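Long-range contacts in alkaline phosphatase (Thermus thermophilus, PDB 7KWD), which probably removes phosphate groups from phosphorylated compounds as a homodimeric, zinc- and magnesium-dependent enzyme of the alkaline phosphatase family: residues D275-T286 with I426-T434; E334-Q345 with Q419-G427. All coordinates share one frame; numbering follows the deposited sequence.

Interaction 1. Residues D275-T286 with I426-T434; sequences DHANHLNDAGAT and IGWSSGQHT. With ZN (zinc ion), chain F.
Trp428, its CG anti to the carbonyl carbon (chi1 -58°), lays one face of its indole against Asn281, whose amide stacks on it with the two planes 12° apart. The CA of Asn281 sits over the six-membered ring of Trp428, 3.5 Å from its centroid, a CH-pi contact. Asn281 is the C-prime residue of a Schellman motif, and its positive phi ends the helix. Its ND2 bonds in the amide plane to Asn278 O and, across the contact, to Ser430 O at 3.0 Å, while OD1 accepts a hydrogen bond from Gln401 NE2; the stacked amide is thereby fixed in its rotation. At the indole edge, Asn278 OD1 approaches Trp428 CZ3 to 3.5 Å, and Ala283 CB packs between Trp428 CZ2 and Ile426 CD1, 3.5 Å from the latter. A leucine in place of Trp428 would probably leave the amide face of Asn281 without its flat partner and open a gap beside Ala283.

Farther along, zinc is bound by Asp275 OD2 at 2.0 Å and by His279 NE2 and His433 NE2, each at 2.2 Å, with one further ligand from outside the two segments. Asp275 OD1 is hydrogen-bonded to Thr320 OG1. His279 ND1 donates a nearly straight bond (171°) to Gly431 O at 2.6 Å, in the ring plane, and so sets the ring's turn about the metal; His433 ND1 is hydrogen-bonded to Thr93 O. The strand 426-428 pairs with strand 310-325, and the chain from it to His433 passes along the C-terminal end of helix 273-280 and the start of helix 283-306.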
loop_
_atom_site.group_PDB
_atom_site.type_symbol
_atom_site.label_atom_id
_atom_site.label_comp_id
_atom_site.label_asym_id
_atom_site.label_seq_id
_atom_site.Cartn_x
_atom_site.Cartn_y
_atom_site.Cartn_z
ATOM N N ASP A 275 -7.177 5.717 11.259
ATOM C CA ASP A 275 -7.492 6.737 10.262
ATOM C C ASP A 275 -7.101 8.126 10.751
ATOM O O ASP A 275 -6.368 8.846 10.077
ATOM C CB ASP A 275 -8.991 6.662 9.936
ATOM C CG ASP A 275 -9.416 7.625 8.877
ATOM O OD1 ASP A 275 -8.890 7.514 7.736
ATOM O OD2 ASP A 275 -10.298 8.470 9.177
ATOM N N HIS A 276 -7.527 8.485 11.961
ATOM C CA HIS A 276 -7.302 9.834 12.460
ATOM C C HIS A 276 -5.819 10.133 12.590
ATOM O O HIS A 276 -5.357 11.210 12.208
ATOM C CB HIS A 276 -7.990 10.019 13.812
ATOM C CG HIS A 276 -9.470 9.850 13.739
ATOM N ND1 HIS A 276 -10.268 9.817 14.850
ATOM C CD2 HIS A 276 -10.295 9.675 12.681
ATOM C CE1 HIS A 276 -11.528 9.646 14.492
ATOM N NE2 HIS A 276 -11.573 9.557 13.179
ATOM N N ALA A 277 -5.056 9.195 13.155
ATOM C CA ALA A 277 -3.626 9.425 13.274
ATOM C C ALA A 277 -3.002 9.571 11.907
ATOM O O ALA A 277 -2.081 10.370 11.720
ATOM C CB ALA A 277 -2.961 8.283 14.037
ATOM N N ASN A 278 -3.471 8.782 10.936
ATOM C CA ASN A 278 -2.907 8.901 9.598
ATOM C C ASN A 278 -3.237 10.250 8.998
ATOM O O ASN A 278 -2.432 10.792 8.224
ATOM C CB ASN A 278 -3.403 7.776 8.697
ATOM C CG ASN A 278 -2.744 6.432 9.035
ATOM O OD1 ASN A 278 -1.682 6.373 9.642
ATOM N ND2 ASN A 278 -3.401 5.357 8.645
ATOM N N HIS A 279 -4.435 10.780 9.311
ATOM C CA HIS A 279 -4.794 12.143 8.926
ATOM C C HIS A 279 -3.814 13.159 9.517
ATOM O O HIS A 279 -3.351 14.067 8.817
ATOM C CB HIS A 279 -6.214 12.466 9.392
ATOM C CG HIS A 279 -7.289 11.962 8.487
ATOM N ND1 HIS A 279 -7.319 12.251 7.140
ATOM C CD2 HIS A 279 -8.372 11.182 8.729
ATOM C CE1 HIS A 279 -8.384 11.695 6.597
ATOM N NE2 HIS A 279 -9.047 11.059 7.544
ATOM N N LEU A 280 -3.484 13.018 10.814
ATOM C CA LEU A 280 -2.495 13.914 11.412
ATOM C C LEU A 280 -1.094 13.758 10.803
ATOM O O LEU A 280 -0.261 14.650 10.970
ATOM C CB LEU A 280 -2.368 13.673 12.913
ATOM C CG LEU A 280 -3.659 13.561 13.706
ATOM C CD1 LEU A 280 -3.372 13.351 15.152
ATOM C CD2 LEU A 280 -4.482 14.790 13.509
ATOM N N ASN A 281 -0.817 12.650 10.124
ATOM C CA ASN A 281 0.533 12.297 9.666
ATOM C C ASN A 281 1.422 12.011 10.872
ATOM O O ASN A 281 2.582 12.418 10.891
ATOM C CB ASN A 281 1.175 13.381 8.811
ATOM C CG ASN A 281 0.671 13.409 7.380
ATOM O OD1 ASN A 281 1.287 14.063 6.558
ATOM N ND2 ASN A 281 -0.455 12.736 7.091
ATOM N N ASP A 282 0.865 11.360 11.883
ATOM C CA ASP A 282 1.552 11.044 13.127
ATOM C C ASP A 282 1.796 9.533 13.194
ATOM O O ASP A 282 0.980 8.762 13.710
ATOM C CB ASP A 282 0.736 11.530 14.308
ATOM C CG ASP A 282 1.422 11.279 15.634
ATOM O OD1 ASP A 282 2.420 10.512 15.670
ATOM O OD2 ASP A 282 0.952 11.836 16.650
ATOM N N ALA A 283 2.973 9.120 12.710
ATOM C CA ALA A 283 3.288 7.698 12.647
ATOM C C ALA A 283 3.270 7.024 14.011
ATOM O O ALA A 283 2.922 5.835 14.125
ATOM C CB ALA A 283 4.657 7.517 11.971
ATOM N N GLY A 284 3.650 7.754 15.061
ATOM C CA GLY A 284 3.680 7.143 16.385
ATOM C C GLY A 284 2.285 6.907 16.932
ATOM O O GLY A 284 2.031 5.907 17.610
ATOM N N ALA A 285 1.362 7.822 16.662
ATOM C CA ALA A 285 -0.009 7.570 17.081
ATOM C C ALA A 285 -0.633 6.411 16.286
ATOM O O ALA A 285 -1.315 5.554 16.859
ATOM C CB ALA A 285 -0.848 8.837 16.944
ATOM N N THR A 286 -0.371 6.355 14.983
ATOM C CA THR A 286 -0.858 5.240 14.174
ATOM C C THR A 286 -0.364 3.914 14.719
ATOM O O THR A 286 -1.135 2.959 14.864
ATOM C CB THR A 286 -0.401 5.410 12.734
ATOM O OG1 THR A 286 -0.909 6.647 12.243
ATOM C CG2 THR A 286 -0.883 4.253 11.893
ATOM N N ILE A 426 9.729 8.339 8.057
ATOM C CA ILE A 426 8.360 7.999 7.657
ATOM C C ILE A 426 7.740 9.252 7.035
ATOM O O ILE A 426 7.648 10.298 7.685
ATOM C CB ILE A 426 7.518 7.509 8.851
ATOM C CG1 ILE A 426 8.267 6.423 9.611
ATOM C CG2 ILE A 426 6.165 6.966 8.377
ATOM C CD1 ILE A 426 7.783 6.154 11.000
ATOM N N GLY A 427 7.363 9.163 5.762
ATOM C CA GLY A 427 6.706 10.250 5.077
ATOM C C GLY A 427 5.276 9.877 4.721
ATOM O O GLY A 427 4.835 8.754 4.960
ATOM N N TRP A 428 4.576 10.838 4.105
ATOM C CA TRP A 428 3.125 10.772 3.941
ATOM C C TRP A 428 2.739 11.284 2.563
ATOM O O TRP A 428 3.220 12.336 2.137
ATOM C CB TRP A 428 2.398 11.613 5.007
ATOM C CG TRP A 428 2.760 11.171 6.337
ATOM C CD1 TRP A 428 3.856 11.543 7.038
ATOM C CD2 TRP A 428 2.056 10.231 7.154
ATOM N NE1 TRP A 428 3.885 10.901 8.251
ATOM C CE2 TRP A 428 2.795 10.083 8.350
ATOM C CE3 TRP A 428 0.876 9.508 6.997
ATOM C CZ2 TRP A 428 2.393 9.244 9.383
ATOM C CZ3 TRP A 428 0.479 8.645 8.019
ATOM C CH2 TRP A 428 1.240 8.520 9.199
ATOM N N SER A 429 1.913 10.505 1.856
ATOM C CA SER A 429 1.435 10.932 0.547
ATOM C C SER A 429 0.523 12.157 0.677
ATOM O O SER A 429 0.458 12.989 -0.227
ATOM C CB SER A 429 0.650 9.822 -0.160
ATOM O OG SER A 429 1.234 8.544 -0.047
ATOM N N SER A 430 -0.167 12.287 1.808
ATOM C CA SER A 430 -1.266 13.232 1.918
ATOM C C SER A 430 -1.715 13.213 3.368
ATOM O O SER A 430 -1.219 12.424 4.176
ATOM C CB SER A 430 -2.411 12.837 0.968
ATOM O OG SER A 430 -3.412 12.096 1.659
ATOM N N GLY A 431 -2.645 14.114 3.694
ATOM C CA GLY A 431 -3.369 14.031 4.944
ATOM C C GLY A 431 -4.758 13.412 4.785
ATOM O O GLY A 431 -5.595 13.522 5.690
ATOM N N GLN A 432 -5.021 12.750 3.659
ATOM C CA GLN A 432 -6.357 12.257 3.329
ATOM C C GLN A 432 -6.339 10.762 2.996
ATOM O O GLN A 432 -5.290 10.128 2.924
ATOM C CB GLN A 432 -6.922 13.062 2.138
ATOM C CG GLN A 432 -7.153 14.535 2.445
ATOM C CD GLN A 432 -5.917 15.389 2.169
ATOM O OE1 GLN A 432 -5.144 15.657 3.081
ATOM N NE2 GLN A 432 -5.721 15.791 0.912
ATOM N N HIS A 433 -7.533 10.198 2.771
ATOM C CA HIS A 433 -7.644 8.811 2.314
ATOM C C HIS A 433 -6.993 8.641 0.945
ATOM O O HIS A 433 -6.861 9.590 0.165
ATOM C CB HIS A 433 -9.095 8.378 2.178
ATOM C CG HIS A 433 -9.895 8.580 3.410
ATOM N ND1 HIS A 433 -11.255 8.369 3.453
ATOM C CD2 HIS A 433 -9.533 8.987 4.651
ATOM C CE1 HIS A 433 -11.703 8.644 4.668
ATOM N NE2 HIS A 433 -10.682 9.031 5.403
ATOM N N THR A 434 -6.593 7.417 0.652
ATOM C CA THR A 434 -6.059 7.070 -0.659
ATOM C C THR A 434 -6.868 5.921 -1.247
ATOM O O THR A 434 -7.734 5.334 -0.594
ATOM C CB THR A 434 -4.573 6.699 -0.594
ATOM O OG1 THR A 434 -4.419 5.477 0.154
ATOM C CG2 THR A 434 -3.740 7.813 0.068
HETATM ZN ZN ZN F . -10.654 9.524 7.526
#

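Interaction 2. Residues E334-Q345 with Q419-G427; sequences ESSQGVDLLEPQ and QKPDRPNIG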
loop_
_atom_site.group_PDB
_atom_site.type_symbol
_atom_site.label_atom_id
_atom_site.label_comp_id
_atom_site.label_asym_id
_atom_site.label_seq_id
_atom_site.Cartn_x
_atom_site.Cartn_y
_atom_site.Cartn_z
ATOM N N GLU A 334 20.110 2.429 6.418
ATOM C CA GLU A 334 19.719 2.946 7.724
ATOM C C GLU A 334 18.203 3.042 7.893
ATOM O O GLU A 334 17.734 3.684 8.830
ATOM C CB GLU A 334 20.367 4.318 7.982
ATOM C CG GLU A 334 21.927 4.324 8.011
ATOM C CD GLU A 334 22.535 3.478 9.129
ATOM O OE1 GLU A 334 21.892 3.334 10.200
ATOM O OE2 GLU A 334 23.645 2.938 8.920
ATOM N N SER A 335 17.429 2.371 7.043
ATOM C CA SER A 335 15.989 2.640 7.027
ATOM C C SER A 335 15.287 2.204 8.305
ATOM O O SER A 335 14.228 2.760 8.642
ATOM C CB SER A 335 15.349 1.943 5.824
ATOM O OG SER A 335 15.898 2.433 4.598
ATOM N N SER A 336 15.839 1.223 9.032
ATOM C CA SER A 336 15.165 0.782 10.252
ATOM C C SER A 336 15.281 1.764 11.419
ATOM O O SER A 336 14.571 1.593 12.417
ATOM C CB SER A 336 15.696 -0.577 10.706
ATOM O OG SER A 336 15.480 -1.555 9.701
ATOM N N GLN A 337 16.127 2.791 11.320
ATOM C CA GLN A 337 16.237 3.761 12.413
ATOM C C GLN A 337 14.899 4.417 12.705
ATOM O O GLN A 337 14.568 4.685 13.865
ATOM C CB GLN A 337 17.275 4.826 12.066
ATOM C CG GLN A 337 18.713 4.336 12.061
ATOM C CD GLN A 337 19.081 3.698 13.378
ATOM O OE1 GLN A 337 19.068 4.350 14.417
ATOM N NE2 GLN A 337 19.369 2.407 13.342
ATOM N N GLY A 338 14.103 4.671 11.664
ATOM C CA GLY A 338 12.815 5.309 11.881
ATOM C C GLY A 338 11.898 4.518 12.789
ATOM O O GLY A 338 11.037 5.086 13.458
ATOM N N VAL A 339 12.040 3.196 12.789
ATOM C CA VAL A 339 11.268 2.362 13.695
ATOM C C VAL A 339 11.738 2.574 15.121
ATOM O O VAL A 339 10.937 2.753 16.045
ATOM C CB VAL A 339 11.388 0.887 13.264
ATOM C CG1 VAL A 339 10.757 -0.047 14.271
ATOM C CG2 VAL A 339 10.744 0.678 11.835
ATOM N N ASP A 340 13.055 2.520 15.335
ATOM C CA ASP A 340 13.581 2.793 16.666
ATOM C C ASP A 340 13.119 4.146 17.163
ATOM O O ASP A 340 12.741 4.296 18.328
ATOM C CB ASP A 340 15.099 2.755 16.662
ATOM C CG ASP A 340 15.653 1.422 16.246
ATOM O OD1 ASP A 340 14.980 0.389 16.471
ATOM O OD2 ASP A 340 16.771 1.425 15.696
ATOM N N LEU A 341 13.115 5.142 16.286
ATOM C CA LEU A 341 12.816 6.522 16.668
ATOM C C LEU A 341 11.358 6.731 17.073
ATOM O O LEU A 341 11.013 7.815 17.554
ATOM C CB LEU A 341 13.176 7.439 15.497
ATOM C CG LEU A 341 14.485 8.218 15.413
ATOM C CD1 LEU A 341 15.415 7.866 16.534
ATOM C CD2 LEU A 341 15.172 8.070 14.082
ATOM N N LEU A 342 10.500 5.725 16.909
ATOM C CA LEU A 342 9.145 5.819 17.425
ATOM C C LEU A 342 9.069 5.479 18.895
ATOM O O LEU A 342 8.122 5.912 19.570
ATOM C CB LEU A 342 8.203 4.896 16.642
ATOM C CG LEU A 342 8.040 5.214 15.162
ATOM C CD1 LEU A 342 6.829 4.486 14.552
ATOM C CD2 LEU A 342 7.869 6.705 14.914
ATOM N N GLU A 343 10.016 4.690 19.411
ATOM C CA GLU A 343 9.885 4.234 20.789
ATOM C C GLU A 343 9.929 5.389 21.791
ATOM O O GLU A 343 9.263 5.276 22.836
ATOM C CB GLU A 343 10.977 3.201 21.121
ATOM C CG GLU A 343 10.802 2.557 22.520
ATOM C CD GLU A 343 11.741 1.344 22.770
ATOM O OE1 GLU A 343 11.451 0.515 23.662
ATOM O OE2 GLU A 343 12.769 1.222 22.075
ATOM N N PRO A 344 10.664 6.484 21.560
ATOM C CA PRO A 344 10.640 7.607 22.514
ATOM C C PRO A 344 9.348 8.387 22.539
ATOM O O PRO A 344 9.155 9.156 23.493
ATOM C CB PRO A 344 11.797 8.512 22.036
ATOM C CG PRO A 344 12.750 7.538 21.327
ATOM C CD PRO A 344 11.791 6.603 20.606
ATOM N N GLN A 345 8.475 8.249 21.533
ATOM C CA GLN A 345 7.264 9.069 21.492
ATOM C C GLN A 345 6.353 8.751 22.669
ATOM O O GLN A 345 6.255 7.610 23.118
ATOM C CB GLN A 345 6.537 8.876 20.168
ATOM C CG GLN A 345 7.361 9.381 19.017
ATOM C CD GLN A 345 6.550 9.593 17.786
ATOM O OE1 GLN A 345 5.344 9.463 17.815
ATOM N NE2 GLN A 345 7.207 9.948 16.694
ATOM N N GLN A 419 22.360 10.732 6.145
ATOM C CA GLN A 419 23.238 9.578 6.289
ATOM C C GLN A 419 22.623 8.557 7.227
ATOM O O GLN A 419 22.809 7.349 7.050
ATOM C CB GLN A 419 24.619 9.982 6.834
ATOM C CG GLN A 419 25.413 10.928 5.935
ATOM C CD GLN A 419 25.407 10.502 4.468
ATOM O OE1 GLN A 419 25.233 11.328 3.562
ATOM N NE2 GLN A 419 25.590 9.198 4.231
ATOM N N LYS A 420 21.925 9.043 8.244
ATOM C CA LYS A 420 21.289 8.226 9.270
ATOM C C LYS A 420 20.143 9.030 9.870
ATOM O O LYS A 420 20.371 10.131 10.376
ATOM C CB LYS A 420 22.300 7.821 10.333
ATOM C CG LYS A 420 21.880 6.626 11.157
ATOM C CD LYS A 420 23.054 6.134 12.004
ATOM C CE LYS A 420 22.690 4.959 12.904
ATOM N NZ LYS A 420 23.754 4.674 13.919
ATOM N N PRO A 421 18.899 8.551 9.783
ATOM C CA PRO A 421 17.772 9.347 10.290
ATOM C C PRO A 421 18.009 9.836 11.710
ATOM O O PRO A 421 18.333 9.057 12.616
ATOM C CB PRO A 421 16.582 8.375 10.209
ATOM C CG PRO A 421 16.867 7.576 8.986
ATOM C CD PRO A 421 18.427 7.428 8.934
ATOM N N ASP A 422 17.880 11.155 11.884
ATOM C CA ASP A 422 17.816 11.762 13.205
ATOM C C ASP A 422 16.392 11.866 13.709
ATOM O O ASP A 422 16.176 11.991 14.920
ATOM C CB ASP A 422 18.450 13.156 13.192
ATOM C CG ASP A 422 17.827 14.095 12.153
ATOM O OD1 ASP A 422 17.470 13.649 11.030
ATOM O OD2 ASP A 422 17.725 15.304 12.473
ATOM N N ARG A 423 15.429 11.841 12.800
ATOM C CA ARG A 423 14.007 11.780 13.099
ATOM C C ARG A 423 13.398 10.760 12.158
ATOM O O ARG A 423 14.005 10.408 11.134
ATOM C CB ARG A 423 13.358 13.159 12.945
ATOM C CG ARG A 423 14.190 14.271 13.576
ATOM C CD ARG A 423 13.839 15.545 12.886
ATOM N NE ARG A 423 14.255 16.716 13.636
ATOM C CZ ARG A 423 14.088 17.953 13.190
ATOM N NH1 ARG A 423 13.535 18.148 12.001
ATOM N NH2 ARG A 423 14.477 18.986 13.921
ATOM N N PRO A 424 12.215 10.239 12.472
ATOM C CA PRO A 424 11.708 9.083 11.725
ATOM C C PRO A 424 11.656 9.339 10.228
ATOM O O PRO A 424 11.080 10.323 9.779
ATOM C CB PRO A 424 10.307 8.866 12.310
ATOM C CG PRO A 424 10.390 9.399 13.718
ATOM C CD PRO A 424 11.323 10.612 13.595
ATOM N N ASN A 425 12.284 8.429 9.459
ATOM C CA ASN A 425 12.153 8.374 8.010
ATOM C C ASN A 425 10.822 7.733 7.584
ATOM O O ASN A 425 10.778 6.759 6.823
ATOM C CB ASN A 425 13.336 7.630 7.403
ATOM C CG ASN A 425 13.594 6.296 8.058
ATOM O OD1 ASN A 425 13.766 6.203 9.271
ATOM N ND2 ASN A 425 13.620 5.242 7.247
ATOM N N ILE A 426 9.729 8.339 8.057
ATOM C CA ILE A 426 8.360 7.999 7.657
ATOM C C ILE A 426 7.740 9.252 7.035
ATOM O O ILE A 426 7.648 10.298 7.685
ATOM C CB ILE A 426 7.518 7.509 8.851
ATOM C CG1 ILE A 426 8.267 6.423 9.611
ATOM C CG2 ILE A 426 6.165 6.966 8.377
ATOM C CD1 ILE A 426 7.783 6.154 11.000
ATOM N N GLY A 427 7.363 9.163 5.762
ATOM C CA GLY A 427 6.706 10.250 5.077
ATOM C C GLY A 427 5.276 9.877 4.721
ATOM O O GLY A 427 4.835 8.754 4.960
#
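Asn425 ND2 is shared between two backbone carbonyls, Ser335 O across the contact and Tyr326 O, just past strand 310-325. The bond to Ser335 O, at 2.9 Å, is nearly straight (169°) and meets a carbonyl lone pair in plane. Asn425 is the centre of an inverse gamma turn just before strand 426-428, and its CG stands between the backbone N and the carbonyl carbon (chi1 51°), which brings the amide end up to the type I turn of 334-337 and the short helix 337-340. There its OD1 lies 2.9 Å from Gly338 N. Glycine suits this position, because a CB on residue 338 would run into that oxygen; the bare CA instead lets the backbone come to 3.9 Å from Pro424 CA.

Around Leu341 and Leu342 the contact is mostly apolar. Leu341 CB and Leu342 CD2 both rest on Pro424 CG, the former at 3.8 Å, while Leu341 CD2 reaches back over the backbone of 421-423 and Pro421 CB. Leu342 meets the end of Ile426 tip to tip and also packs on Leu287 of helix 283-306.

Toward the outer end, Pro421 packs against Glu334 and Gln337. Lys420, extended beyond CG, runs obliquely across the bent Glu334, so the carboxylate meets its methylenes rather than its ammonium: Glu334 OE1 is 3.3 Å from Lys420 CE but 4.4 Å from Lys420 NZ.

Both contacts use strand 426-428 beside strand 310-325, and Ile426 belongs to each, with Ala283 on it in interaction 1 and Leu342 in interaction 2. Interaction 1 is buried and runs into the active-site zinc, so its chemistry is metal coordination, directed hydrogen bonds and an amide-on-indole stack. Interaction 2, whose centre lies about 16 Å from that of interaction 1 and farther from the middle of the chain, is partly buried and lies away from the metal sites; prolines, leucines and one asparagine carry it, fading into an exposed lysine. They touch where Gln345 OE1 packs on Gly284 CA, and Lys373 serves both Gln345 and Asp282. Each also reaches the second subunit.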